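Local coordinates for protein putative neuraminyllactose-binding hemagglutinin homolog (Helicobacter pylori, PDB 3BGH) that is of unproven function but, as a putative homologue of a neuraminyllactose-binding hemagglutinin and outer-membrane lipoprotein, may bind sialylated glycans, at residues L21-P26 against Q196-V201; E43-I48 against F82-E87; N49-E54 against V106-D111; L100-N105 against G130-N135; F148-S153 against V203-E208. All coordinates share one frame; numbering follows the deposited sequence.

Contact 1: L21-P26 against Q196-V201; sequences LHFHYP and QAYHKV
Tyr-198 meets the backbone and CB of Phe-23 where the N-terminal loop, with an inverse gamma turn centred on Phe-23, lies along helix 186-208. This is plain loop-on-helix packing, with no hydrogen bond between the two segments. With its CG anti to the backbone N (chi1 -176°), Tyr-198 reaches out from the helix, and one face of its ring receives the loop. Phe-23 CA lies 3.7 Å above the plane of the Tyr-198 ring and over its centre, while Phe-23 CB makes a CH-pi contact 3.8 Å from the centroid of that ring. The Phe-23 and Tyr-198 rings are almost parallel, at 10°, but slid so far apart that they barely overlap; Phe-60 of helix 54-73 meets both edge-to-face. Further along the loop, Tyr-198 CE2 comes within 3.6 Å of His-24 N, and the backbone N of Tyr-25 sits at the edge of the Tyr-198 ring. Gln-67 OE1 accepts hydrogen bonds from both Tyr-198 OH and Tyr-25 N, so helix 54-73 ties phenol and loop together. One residue on, His-199 takes over as the partner of Tyr-25. Their rings meet obliquely at 72°, and His-199 ND1 stops 3.7 Å from Tyr-25 CD1.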
# COMPACT_ATOMS: atom_id res chain seq x y z
N LEU A 21 -19.17 4.12 -10.36
CA LEU A 21 -18.61 4.32 -9.04
C LEU A 21 -19.73 4.15 -8.03
O LEU A 21 -20.87 4.50 -8.31
CB LEU A 21 -18.00 5.71 -8.92
CG LEU A 21 -16.61 5.94 -9.48
CD1 LEU A 21 -16.21 7.40 -9.23
CD2 LEU A 21 -15.62 4.99 -8.86
N HIS A 22 -19.43 3.59 -6.87
CA HIS A 22 -20.47 3.48 -5.86
C HIS A 22 -19.96 3.68 -4.45
O HIS A 22 -19.93 2.74 -3.66
CB HIS A 22 -21.26 2.18 -5.99
CG HIS A 22 -22.58 2.23 -5.29
ND1 HIS A 22 -22.91 1.38 -4.26
CD2 HIS A 22 -23.64 3.07 -5.45
CE1 HIS A 22 -24.13 1.66 -3.84
NE2 HIS A 22 -24.60 2.68 -4.54
N PHE A 23 -19.58 4.92 -4.14
CA PHE A 23 -19.06 5.24 -2.83
C PHE A 23 -20.22 5.56 -1.86
O PHE A 23 -20.38 6.68 -1.41
CB PHE A 23 -17.96 6.32 -2.94
CG PHE A 23 -16.80 5.94 -3.88
CD1 PHE A 23 -16.64 4.62 -4.35
CD2 PHE A 23 -15.86 6.88 -4.29
CE1 PHE A 23 -15.58 4.27 -5.20
CE2 PHE A 23 -14.78 6.54 -5.13
CZ PHE A 23 -14.65 5.24 -5.58
N HIS A 24 -21.03 4.54 -1.57
CA HIS A 24 -22.19 4.65 -0.64
C HIS A 24 -22.45 3.30 0.05
O HIS A 24 -22.56 2.26 -0.60
CB HIS A 24 -23.45 5.20 -1.36
CG HIS A 24 -24.66 5.41 -0.47
ND1 HIS A 24 -25.72 4.52 -0.43
CD2 HIS A 24 -24.97 6.41 0.38
CE1 HIS A 24 -26.63 4.96 0.43
NE2 HIS A 24 -26.20 6.11 0.93
N TYR A 25 -22.50 3.32 1.38
CA TYR A 25 -22.77 2.11 2.14
C TYR A 25 -24.05 2.44 2.90
O TYR A 25 -24.11 3.49 3.54
CB TYR A 25 -21.58 1.79 3.07
CG TYR A 25 -21.84 0.75 4.14
CD1 TYR A 25 -21.93 -0.60 3.82
CD2 TYR A 25 -21.98 1.12 5.49
CE1 TYR A 25 -22.17 -1.58 4.79
CE2 TYR A 25 -22.22 0.14 6.50
CZ TYR A 25 -22.31 -1.21 6.13
OH TYR A 25 -22.53 -2.21 7.06
N PRO A 26 -25.10 1.59 2.80
CA PRO A 26 -26.35 1.97 3.48
C PRO A 26 -26.24 1.93 5.01
O PRO A 26 -26.10 0.86 5.59
CB PRO A 26 -27.36 0.94 2.96
CG PRO A 26 -26.53 -0.26 2.56
CD PRO A 26 -25.22 0.30 2.07
N GLN A 196 -15.14 -1.88 -3.89
CA GLN A 196 -14.93 -2.90 -2.89
C GLN A 196 -14.12 -2.33 -1.75
O GLN A 196 -14.35 -2.67 -0.62
CB GLN A 196 -14.20 -4.12 -3.44
CG GLN A 196 -15.01 -5.11 -4.22
CD GLN A 196 -14.15 -6.32 -4.64
OE1 GLN A 196 -13.90 -6.55 -5.83
NE2 GLN A 196 -13.67 -7.09 -3.65
N ALA A 197 -13.16 -1.45 -2.04
CA ALA A 197 -12.40 -0.84 -0.96
C ALA A 197 -13.26 0.13 -0.14
O ALA A 197 -13.10 0.22 1.09
CB ALA A 197 -11.13 -0.14 -1.48
N TYR A 198 -14.14 0.86 -0.81
CA TYR A 198 -14.98 1.81 -0.11
C TYR A 198 -15.92 1.05 0.84
O TYR A 198 -16.01 1.41 2.00
CB TYR A 198 -15.80 2.69 -1.06
CG TYR A 198 -16.58 3.74 -0.29
CD1 TYR A 198 -16.05 4.99 -0.04
CD2 TYR A 198 -17.83 3.44 0.25
CE1 TYR A 198 -16.77 5.94 0.68
CE2 TYR A 198 -18.55 4.38 0.97
CZ TYR A 198 -18.02 5.61 1.19
OH TYR A 198 -18.75 6.52 1.93
N HIS A 199 -16.58 0.02 0.34
CA HIS A 199 -17.45 -0.85 1.13
C HIS A 199 -16.69 -1.39 2.36
O HIS A 199 -17.14 -1.14 3.48
CB HIS A 199 -18.04 -1.98 0.24
CG HIS A 199 -18.92 -2.95 0.98
ND1 HIS A 199 -20.27 -2.71 1.23
CD2 HIS A 199 -18.67 -4.19 1.47
CE1 HIS A 199 -20.79 -3.75 1.86
NE2 HIS A 199 -19.85 -4.66 2.02
N LYS A 200 -15.54 -2.06 2.16
CA LYS A 200 -14.73 -2.54 3.28
C LYS A 200 -14.35 -1.46 4.32
O LYS A 200 -14.40 -1.76 5.52
CB LYS A 200 -13.45 -3.26 2.82
CG LYS A 200 -12.70 -3.94 3.97
CD LYS A 200 -11.31 -4.51 3.59
CE LYS A 200 -10.71 -5.38 4.71
NZ LYS A 200 -9.45 -6.12 4.34
N VAL A 201 -13.97 -0.25 3.89
CA VAL A 201 -13.62 0.80 4.87
C VAL A 201 -14.85 1.17 5.76
O VAL A 201 -14.77 1.20 6.99
CB VAL A 201 -12.98 2.11 4.24
CG1 VAL A 201 -12.80 3.16 5.27
CG2 VAL A 201 -11.62 1.81 3.63

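Contact 2: E43-I48 against F82-E87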
# COMPACT_ATOMS: atom_id res chain seq x y z
N GLU A 43 -11.34 16.06 7.29
CA GLU A 43 -11.52 15.52 5.95
C GLU A 43 -10.41 14.49 5.73
O GLU A 43 -9.25 14.81 5.97
CB GLU A 43 -11.45 16.65 4.89
CG GLU A 43 -11.92 16.26 3.45
CD GLU A 43 -11.96 17.46 2.45
OE1 GLU A 43 -10.93 18.18 2.28
OE2 GLU A 43 -13.03 17.67 1.81
N PRO A 44 -10.76 13.26 5.28
CA PRO A 44 -9.80 12.17 5.16
C PRO A 44 -8.77 12.50 4.09
O PRO A 44 -9.13 13.05 3.04
CB PRO A 44 -10.65 10.98 4.69
CG PRO A 44 -12.02 11.31 5.06
CD PRO A 44 -12.09 12.82 4.85
N LYS A 45 -7.51 12.21 4.37
CA LYS A 45 -6.41 12.33 3.42
C LYS A 45 -6.02 10.96 2.87
O LYS A 45 -5.35 10.20 3.57
CB LYS A 45 -5.20 12.93 4.14
CG LYS A 45 -5.03 14.41 3.94
CD LYS A 45 -5.93 15.24 4.85
CE LYS A 45 -5.85 16.75 4.48
NZ LYS A 45 -7.11 17.46 4.87
N ILE A 46 -6.48 10.63 1.66
CA ILE A 46 -6.19 9.34 1.03
C ILE A 46 -5.43 9.55 -0.28
O ILE A 46 -6.00 9.98 -1.26
CB ILE A 46 -7.47 8.50 0.70
CG1 ILE A 46 -8.54 8.54 1.82
CG2 ILE A 46 -7.12 7.07 0.30
CD1 ILE A 46 -8.17 7.87 3.13
N GLU A 47 -4.14 9.26 -0.28
CA GLU A 47 -3.30 9.33 -1.47
C GLU A 47 -3.63 8.18 -2.44
O GLU A 47 -4.21 7.18 -2.04
CB GLU A 47 -1.83 9.25 -1.06
CG GLU A 47 -1.38 10.38 -0.15
CD GLU A 47 0.12 10.40 0.04
OE1 GLU A 47 0.84 10.47 -1.00
OE2 GLU A 47 0.59 10.33 1.22
N ILE A 48 -3.28 8.34 -3.71
CA ILE A 48 -3.64 7.35 -4.73
C ILE A 48 -2.42 7.22 -5.61
O ILE A 48 -1.57 8.09 -5.55
CB ILE A 48 -4.84 7.79 -5.60
CG1 ILE A 48 -4.68 9.25 -6.05
CG2 ILE A 48 -6.17 7.59 -4.86
CD1 ILE A 48 -5.36 9.53 -7.30
N PHE A 82 -14.19 19.81 9.64
CA PHE A 82 -13.14 20.76 9.24
C PHE A 82 -12.28 20.08 8.20
O PHE A 82 -12.37 18.86 8.03
CB PHE A 82 -12.32 21.18 10.46
CG PHE A 82 -13.12 21.92 11.51
CD1 PHE A 82 -13.41 23.27 11.36
CD2 PHE A 82 -13.60 21.25 12.64
CE1 PHE A 82 -14.16 23.96 12.32
CE2 PHE A 82 -14.34 21.92 13.61
CZ PHE A 82 -14.62 23.28 13.45
N LYS A 83 -11.46 20.84 7.47
CA LYS A 83 -10.59 20.23 6.47
C LYS A 83 -9.17 19.95 6.95
O LYS A 83 -8.48 19.12 6.35
CB LYS A 83 -10.60 21.01 5.15
CG LYS A 83 -11.72 20.56 4.22
CD LYS A 83 -11.81 21.39 2.92
CE LYS A 83 -13.14 21.07 2.19
NZ LYS A 83 -13.25 21.74 0.85
N ASP A 84 -8.73 20.63 8.01
CA ASP A 84 -7.42 20.41 8.63
C ASP A 84 -7.59 20.63 10.14
O ASP A 84 -8.52 21.33 10.55
CB ASP A 84 -6.36 21.35 8.05
CG ASP A 84 -6.06 21.09 6.55
OD1 ASP A 84 -5.72 19.94 6.17
OD2 ASP A 84 -6.14 22.04 5.75
N ALA A 85 -6.71 20.04 10.95
CA ALA A 85 -6.83 20.16 12.41
C ALA A 85 -6.56 21.59 12.91
O ALA A 85 -7.05 22.00 13.96
CB ALA A 85 -5.91 19.17 13.11
N SER A 86 -5.79 22.32 12.13
CA SER A 86 -5.46 23.71 12.43
C SER A 86 -6.68 24.64 12.33
O SER A 86 -6.68 25.73 12.92
CB SER A 86 -4.34 24.19 11.50
OG SER A 86 -4.63 23.90 10.14
N GLU A 87 -7.71 24.23 11.59
CA GLU A 87 -8.95 25.02 11.48
C GLU A 87 -9.89 24.80 12.66
O GLU A 87 -11.00 25.35 12.66
CB GLU A 87 -9.71 24.71 10.19
CG GLU A 87 -8.93 24.92 8.90
CD GLU A 87 -9.74 24.53 7.65
OE1 GLU A 87 -10.87 23.98 7.79
OE2 GLU A 87 -9.25 24.78 6.53
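The carboxylate plane of Asp-84 is met from above, not within the plane, by the ammonium group of Lys-45: NZ forms a salt bridge with Asp-84 OD1 at 3.1 Å, 43° out of that plane. The aliphatic chain of Lys-83 runs over one face of the second flat group, the Glu-43 carboxylate, the two side chains pointing the same way. These pairs lie at the exit of a beta-alpha-beta crossover, in which strand 38-48 leads through helix 54-73 to its parallel neighbour 78-82. The loop leaving that neighbour begins beside Glu-43, whose N gives a weak hydrogen bond to Phe-82 O. Glu-43 CG stands anti to the backbone N (chi1 -168°) and carries OE1 to within 3.2 Å of Lys-83 CG, yet Glu-43 OE2 and Lys-83 NZ stay 4.2 Å apart, beyond a salt bridge. Lys-45 reaches its partner by a bend at chi2. Its positive charge may ease the close approach of two acceptors, Lys-83 O and Asp-84 OD1, which are 2.9 Å apart. The loop is braced internally as well: Lys-83 N donates to Glu-87 OE1 at 3.2 Å, with a nearly straight N-H...O angle of 166°.

Contact 3: N49-E54 against V106-D111; sequences NKVIPE and VAILED
Asn-49 ND2 gives hydrogen bonds to two acceptors, Ile-108 O on the strand at 2.9 Å and Glu-47 OE2 of the second subunit. The other end of the same amide accepts: Ile-108 N donates to Asn-49 OD1 at 2.9 Å, coming from above the carbonyl plane. The asparagine side chain thus pairs with both backbone polar atoms of Ile-108 and stands in for a strand residue where strand 38-48 gives way to the turn. Its CG sits in the crowded position between backbone N and carbonyl carbon (chi1 76°), which brings the amide over Ala-107, whose CB is 3.5 Å from Asn-49 CG. Asn-49 N also makes a weak bond to Val-106 O, so three bonds, one of them weak, join Asn-49 to the strand, besides the one to the second subunit. From Asn-49 the chain folds into a type I beta turn ending at Ile-52, closed by Ile-52 N to Asn-49 O. The turn presents two apolar side chains to the strand. The Ile-52 side chain crosses that of Ile-108 at about a right angle, their CD1 atoms 3.8 Å apart, while Val-51 CG1 packs on Ile-108 CB at 3.9 Å. The turn links strand 38-48 to helix 54-73 while resting on the adjacent strand 98-114; Met-194 and Ile-190 of helix 186-208 pack on Val-106 and Val-51, and the second subunit adjoins Asn-49.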
# COMPACT_ATOMS: atom_id res chain seq x y z
N ASN A 49 -2.30 6.13 -6.37
CA ASN A 49 -1.21 6.02 -7.33
C ASN A 49 -1.66 6.47 -8.74
O ASN A 49 -2.82 6.82 -8.93
CB ASN A 49 -0.63 4.60 -7.34
CG ASN A 49 -1.51 3.61 -8.08
OD1 ASN A 49 -2.71 3.59 -7.90
ND2 ASN A 49 -0.90 2.76 -8.88
N LYS A 50 -0.75 6.44 -9.72
CA LYS A 50 -0.94 7.16 -11.00
C LYS A 50 -2.09 6.65 -11.90
O LYS A 50 -2.60 7.35 -12.77
CB LYS A 50 0.38 7.17 -11.78
CG LYS A 50 0.75 5.88 -12.51
CD LYS A 50 2.08 6.09 -13.23
CE LYS A 50 2.55 4.81 -13.94
NZ LYS A 50 3.98 4.92 -14.52
N VAL A 51 -2.49 5.43 -11.64
CA VAL A 51 -3.49 4.70 -12.41
C VAL A 51 -4.92 5.18 -12.12
O VAL A 51 -5.82 5.04 -12.96
CB VAL A 51 -3.23 3.21 -12.13
CG1 VAL A 51 -4.47 2.43 -11.78
CG2 VAL A 51 -2.40 2.60 -13.28
N ILE A 52 -5.10 5.79 -10.94
CA ILE A 52 -6.41 6.23 -10.41
C ILE A 52 -6.70 7.75 -10.67
O ILE A 52 -5.93 8.60 -10.27
CB ILE A 52 -6.53 5.93 -8.87
CG1 ILE A 52 -6.39 4.44 -8.60
CG2 ILE A 52 -7.85 6.46 -8.30
CD1 ILE A 52 -6.22 4.04 -7.10
N PRO A 53 -7.80 8.09 -11.34
CA PRO A 53 -8.14 9.51 -11.57
C PRO A 53 -8.31 10.29 -10.27
O PRO A 53 -8.92 9.79 -9.33
CB PRO A 53 -9.48 9.46 -12.33
CG PRO A 53 -9.48 8.02 -12.97
CD PRO A 53 -8.76 7.16 -11.97
N GLU A 54 -7.76 11.49 -10.22
CA GLU A 54 -7.91 12.40 -9.07
C GLU A 54 -9.35 12.58 -8.62
O GLU A 54 -9.61 12.75 -7.41
CB GLU A 54 -7.33 13.77 -9.39
CG GLU A 54 -5.80 13.87 -9.34
CD GLU A 54 -5.32 15.29 -9.55
OE1 GLU A 54 -4.38 15.72 -8.82
OE2 GLU A 54 -5.90 16.01 -10.43
N VAL A 106 -4.36 4.24 -1.34
CA VAL A 106 -4.78 3.09 -2.10
C VAL A 106 -4.12 3.16 -3.47
O VAL A 106 -4.05 4.22 -4.08
CB VAL A 106 -6.33 2.91 -2.16
CG1 VAL A 106 -7.00 4.08 -2.82
CG2 VAL A 106 -6.70 1.63 -2.91
N ALA A 107 -3.58 2.04 -3.92
CA ALA A 107 -2.91 1.98 -5.19
C ALA A 107 -3.43 0.78 -5.93
O ALA A 107 -3.80 -0.23 -5.33
CB ALA A 107 -1.42 1.89 -4.99
N ILE A 108 -3.49 0.89 -7.25
CA ILE A 108 -3.87 -0.22 -8.08
C ILE A 108 -2.68 -0.65 -8.99
O ILE A 108 -2.03 0.16 -9.65
CB ILE A 108 -5.20 0.08 -8.81
CG1 ILE A 108 -6.31 0.04 -7.76
CG2 ILE A 108 -5.49 -0.95 -9.91
CD1 ILE A 108 -7.58 0.63 -8.14
N LEU A 109 -2.36 -1.94 -8.91
CA LEU A 109 -1.36 -2.56 -9.76
C LEU A 109 -2.08 -3.25 -10.90
O LEU A 109 -3.12 -3.87 -10.72
CB LEU A 109 -0.55 -3.57 -8.98
CG LEU A 109 0.53 -3.04 -8.04
CD1 LEU A 109 -0.03 -2.23 -6.87
CD2 LEU A 109 1.28 -4.21 -7.52
N GLU A 110 -1.50 -3.13 -12.08
CA GLU A 110 -2.13 -3.60 -13.30
C GLU A 110 -1.37 -4.78 -13.85
O GLU A 110 -0.16 -4.88 -13.63
CB GLU A 110 -2.22 -2.47 -14.34
CG GLU A 110 -3.22 -1.39 -13.92
CD GLU A 110 -3.37 -0.25 -14.91
OE1 GLU A 110 -2.51 -0.10 -15.79
OE2 GLU A 110 -4.36 0.51 -14.78
N ASP A 111 -2.10 -5.67 -14.52
CA ASP A 111 -1.51 -6.70 -15.38
C ASP A 111 -0.70 -7.73 -14.58
O ASP A 111 0.50 -7.96 -14.82
CB ASP A 111 -0.69 -6.08 -16.53
CG ASP A 111 -1.57 -5.35 -17.57
OD1 ASP A 111 -2.75 -5.72 -17.77
OD2 ASP A 111 -1.07 -4.40 -18.21

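Contact 4: L100-N105 against G130-N135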
# COMPACT_ATOMS: atom_id res chain seq x y z
N LEU A 100 -11.49 12.65 15.15
CA LEU A 100 -11.23 11.55 14.27
C LEU A 100 -10.57 12.10 13.01
O LEU A 100 -10.94 13.15 12.50
CB LEU A 100 -12.51 10.83 13.93
CG LEU A 100 -13.23 10.03 15.01
CD1 LEU A 100 -14.48 9.44 14.39
CD2 LEU A 100 -12.35 8.91 15.53
N ARG A 101 -9.60 11.35 12.51
CA ARG A 101 -8.60 11.86 11.58
C ARG A 101 -7.98 10.67 10.80
O ARG A 101 -7.18 9.90 11.33
CB ARG A 101 -7.55 12.67 12.40
CG ARG A 101 -6.25 12.89 11.75
CD ARG A 101 -5.57 14.13 12.30
NE ARG A 101 -4.87 14.81 11.20
CZ ARG A 101 -3.93 15.74 11.36
NH1 ARG A 101 -3.54 16.11 12.57
NH2 ARG A 101 -3.38 16.30 10.29
N MET A 102 -8.40 10.53 9.54
CA MET A 102 -8.12 9.40 8.69
C MET A 102 -7.04 9.72 7.63
O MET A 102 -7.20 10.66 6.85
CB MET A 102 -9.40 8.93 8.00
CG MET A 102 -9.35 7.47 7.54
SD MET A 102 -10.79 6.98 6.54
CE MET A 102 -12.11 7.82 7.49
N ASP A 103 -5.97 8.93 7.62
CA ASP A 103 -4.93 9.04 6.62
C ASP A 103 -4.57 7.68 6.03
O ASP A 103 -4.71 6.64 6.68
CB ASP A 103 -3.69 9.72 7.22
CG ASP A 103 -4.02 11.08 7.87
OD1 ASP A 103 -3.73 12.13 7.26
OD2 ASP A 103 -4.58 11.10 9.00
N GLY A 104 -4.08 7.68 4.79
CA GLY A 104 -3.69 6.46 4.10
C GLY A 104 -3.51 6.57 2.60
O GLY A 104 -3.23 7.65 2.07
N ASN A 105 -3.63 5.43 1.93
CA ASN A 105 -3.45 5.39 0.49
C ASN A 105 -4.03 4.16 -0.07
O ASN A 105 -4.17 3.13 0.63
CB ASN A 105 -1.94 5.44 0.09
CG ASN A 105 -1.27 4.10 0.24
OD1 ASN A 105 -0.89 3.71 1.36
ND2 ASN A 105 -1.14 3.37 -0.86
N GLY A 130 -2.45 -0.88 -0.27
CA GLY A 130 -2.75 0.29 0.52
C GLY A 130 -3.35 -0.06 1.85
O GLY A 130 -3.50 -1.20 2.19
N TYR A 131 -3.72 0.95 2.60
CA TYR A 131 -3.99 0.78 3.98
C TYR A 131 -4.52 2.13 4.52
O TYR A 131 -3.97 3.19 4.22
CB TYR A 131 -2.68 0.33 4.70
CG TYR A 131 -2.86 0.01 6.15
CD1 TYR A 131 -3.04 -1.30 6.59
CD2 TYR A 131 -2.86 1.03 7.12
CE1 TYR A 131 -3.23 -1.60 7.96
CE2 TYR A 131 -3.03 0.74 8.50
CZ TYR A 131 -3.19 -0.57 8.89
OH TYR A 131 -3.37 -0.81 10.23
N LEU A 132 -5.61 2.07 5.27
CA LEU A 132 -6.17 3.25 5.89
C LEU A 132 -6.03 3.23 7.39
O LEU A 132 -6.28 2.22 8.06
CB LEU A 132 -7.62 3.40 5.53
CG LEU A 132 -7.84 4.37 4.37
CD1 LEU A 132 -7.25 3.83 3.08
CD2 LEU A 132 -9.33 4.65 4.20
N ASN A 133 -5.65 4.38 7.92
CA ASN A 133 -5.54 4.52 9.34
C ASN A 133 -6.45 5.58 9.91
O ASN A 133 -6.30 6.78 9.61
CB ASN A 133 -4.12 4.86 9.71
CG ASN A 133 -3.87 4.68 11.16
OD1 ASN A 133 -3.88 3.54 11.68
ND2 ASN A 133 -3.68 5.79 11.86
N LEU A 134 -7.38 5.15 10.76
CA LEU A 134 -8.18 6.08 11.54
C LEU A 134 -7.52 6.42 12.90
O LEU A 134 -7.40 5.56 13.75
CB LEU A 134 -9.56 5.48 11.76
CG LEU A 134 -10.60 6.35 12.47
CD1 LEU A 134 -10.77 7.66 11.75
CD2 LEU A 134 -11.91 5.61 12.48
N ASN A 135 -7.12 7.69 13.09
CA ASN A 135 -6.56 8.14 14.39
C ASN A 135 -7.59 8.74 15.35
O ASN A 135 -8.41 9.57 14.97
CB ASN A 135 -5.34 9.08 14.21
CG ASN A 135 -4.00 8.31 14.17
OD1 ASN A 135 -3.97 7.09 14.29
ND2 ASN A 135 -2.89 9.03 14.03
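Asp-103 and Asn-133 form a hydrogen-bonded antiparallel pair: Asn-133 N donates to Asp-103 O at 2.7 Å, nearly along the C=O axis, and Asp-103 N returns a bond to Asn-133 O at 2.9 Å. The ladder continues through Asn-105 with Tyr-131 and Arg-101 with Asn-135, where Asn-135 N to Arg-101 O is 2.8 Å but the reverse bond is weak. Between these pairs, Gly-104 CA and Met-102 CA make routine CA-H...O contacts with Tyr-131 O and Asn-133 O. Outward from the ladder, one face is apolar. Met-102, CG anti to the backbone N (chi1 -157°) and extended at chi2, brings SD to 3.6 Å from Leu-132 CD2, and Leu-134 CD1 touches both Met-102 CB and Leu-100 CB. On the other face Asn-105 OD1 bonds Ser-129 and Asn-135 ND2 bonds Asp-111 O, both of the second subunit, while Asn-135 OD1 bonds Ser-147 of its own chain. The chemistry implies a two-sided sheet, apolar under the helices and largely polar toward the second subunit.

Contact 5: F148-S153 against V203-E208; sequences FGIDVS and VHITKE
Phe-148 and Glu-208 both turn CG anti to the backbone N (chi1 162° and -163°); this puts Glu-208 CG over the aromatic ring, and a bend at chi2 (57°) turns the carboxylate back across it. Glu-208 CG stands 3.5 Å from the centroid of the Phe-148 ring in a CH-pi contact, and the carboxylate continues in a plane almost parallel to the ring. At the ring edge, in its plane, Ile-205 CG1 lies 3.9 Å from Phe-148 CE1, while His-204 O approaches Phe-148 CZ obliquely at 3.4 Å. Ile-150, two residues on, meets the preceding turn of the helix: its CD1 lies 3.8 Å from Ile-205 CG1, and its CG1 meets His-204 CB at 3.9 Å as the two side chains slide past each other. Helix segment 203-208 runs nearly antiparallel to strand segment 148-151, their axes 9.2 Å apart, an arrangement typical of helix-on-sheet packing in a two-layer alpha/beta fold.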
# COMPACT_ATOMS: atom_id res chain seq x y z
N PHE A 148 -6.74 2.81 14.48
CA PHE A 148 -7.47 1.64 13.99
C PHE A 148 -7.22 1.60 12.48
O PHE A 148 -7.40 2.59 11.78
CB PHE A 148 -8.96 1.73 14.35
CG PHE A 148 -9.86 0.82 13.53
CD1 PHE A 148 -10.63 1.33 12.51
CD2 PHE A 148 -9.94 -0.55 13.80
CE1 PHE A 148 -11.49 0.52 11.74
CE2 PHE A 148 -10.77 -1.41 13.03
CZ PHE A 148 -11.57 -0.87 12.00
N GLY A 149 -6.75 0.45 12.00
CA GLY A 149 -6.37 0.29 10.61
C GLY A 149 -7.35 -0.55 9.79
O GLY A 149 -7.98 -1.46 10.30
N ILE A 150 -7.50 -0.19 8.52
CA ILE A 150 -8.17 -1.05 7.59
C ILE A 150 -7.20 -1.24 6.46
O ILE A 150 -6.75 -0.27 5.83
CB ILE A 150 -9.48 -0.47 7.09
CG1 ILE A 150 -10.28 0.15 8.24
CG2 ILE A 150 -10.28 -1.54 6.40
CD1 ILE A 150 -10.23 1.69 8.28
N ASP A 151 -6.81 -2.49 6.28
CA ASP A 151 -6.04 -2.92 5.15
C ASP A 151 -6.99 -3.04 3.94
O ASP A 151 -8.04 -3.72 3.99
CB ASP A 151 -5.45 -4.29 5.48
CG ASP A 151 -4.62 -4.88 4.35
OD1 ASP A 151 -4.51 -4.32 3.24
OD2 ASP A 151 -4.08 -5.97 4.58
N VAL A 152 -6.59 -2.39 2.85
CA VAL A 152 -7.40 -2.41 1.64
C VAL A 152 -6.60 -3.04 0.49
O VAL A 152 -6.92 -2.84 -0.66
CB VAL A 152 -7.86 -0.96 1.21
CG1 VAL A 152 -8.91 -0.39 2.19
CG2 VAL A 152 -6.64 -0.01 0.99
N SER A 153 -5.57 -3.80 0.80
CA SER A 153 -4.80 -4.46 -0.25
C SER A 153 -5.39 -5.83 -0.66
O SER A 153 -6.30 -6.34 -0.02
CB SER A 153 -3.37 -4.62 0.21
OG SER A 153 -3.28 -5.67 1.14
N VAL A 203 -17.59 -0.49 6.42
CA VAL A 203 -18.00 -1.60 7.28
C VAL A 203 -17.09 -1.74 8.50
O VAL A 203 -17.55 -1.96 9.62
CB VAL A 203 -17.96 -2.95 6.54
CG1 VAL A 203 -18.10 -4.11 7.52
CG2 VAL A 203 -19.06 -3.05 5.49
N HIS A 204 -15.79 -1.64 8.29
CA HIS A 204 -14.87 -1.84 9.39
C HIS A 204 -14.94 -0.65 10.33
O HIS A 204 -14.95 -0.85 11.52
CB HIS A 204 -13.44 -2.09 8.89
CG HIS A 204 -13.23 -3.48 8.36
ND1 HIS A 204 -12.10 -4.22 8.63
CD2 HIS A 204 -14.00 -4.26 7.56
CE1 HIS A 204 -12.19 -5.39 8.04
NE2 HIS A 204 -13.34 -5.45 7.38
N ILE A 205 -14.98 0.57 9.82
CA ILE A 205 -15.06 1.72 10.70
C ILE A 205 -16.39 1.78 11.44
O ILE A 205 -16.42 2.10 12.61
CB ILE A 205 -14.83 3.04 9.99
CG1 ILE A 205 -13.35 3.26 9.71
CG2 ILE A 205 -15.29 4.20 10.91
CD1 ILE A 205 -13.08 4.48 8.82
N THR A 206 -17.50 1.50 10.76
CA THR A 206 -18.79 1.58 11.42
C THR A 206 -18.84 0.57 12.54
O THR A 206 -19.39 0.87 13.60
CB THR A 206 -19.99 1.34 10.48
OG1 THR A 206 -19.74 0.15 9.72
CG2 THR A 206 -20.19 2.52 9.54
N LYS A 207 -18.27 -0.63 12.33
CA LYS A 207 -18.22 -1.62 13.41
C LYS A 207 -17.23 -1.23 14.50
O LYS A 207 -17.45 -1.56 15.69
CB LYS A 207 -17.99 -3.04 12.90
CG LYS A 207 -19.20 -3.56 12.14
CD LYS A 207 -18.91 -4.80 11.27
CE LYS A 207 -20.19 -5.24 10.53
NZ LYS A 207 -20.08 -6.61 9.91
N GLU A 208 -16.17 -0.50 14.14
CA GLU A 208 -15.22 -0.08 15.15
C GLU A 208 -15.76 1.02 16.06
O GLU A 208 -15.36 1.12 17.19
CB GLU A 208 -13.87 0.36 14.57
CG GLU A 208 -12.74 0.40 15.62
CD GLU A 208 -12.52 -0.96 16.36
OE1 GLU A 208 -11.75 -0.99 17.34
OE2 GLU A 208 -13.10 -2.01 15.96

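In the fold
The five contacts illustrate how chemistry follows position in an alpha/beta fold. Contact 4 lies centrally in the sheet and is carried by backbone bonds; contact 3 is also buried, but a side-chain amide does the work of a strand there. Both use strand 98-114 and both reach the second subunit. Contact 2, at the surface by 78-82, an outermost strand of this chain, relies mainly on charged side chains, although its strand 38-48 is bonded to 98-114. Contacts 1 and 5 are partly buried, share helix 186-208 and lack hydrogen bonds between their segments, depending on rings and apolar groups; Tyr-25 packs on Val-203, and Lys-200 reaches Asp-151, so the two adjoin along the helix.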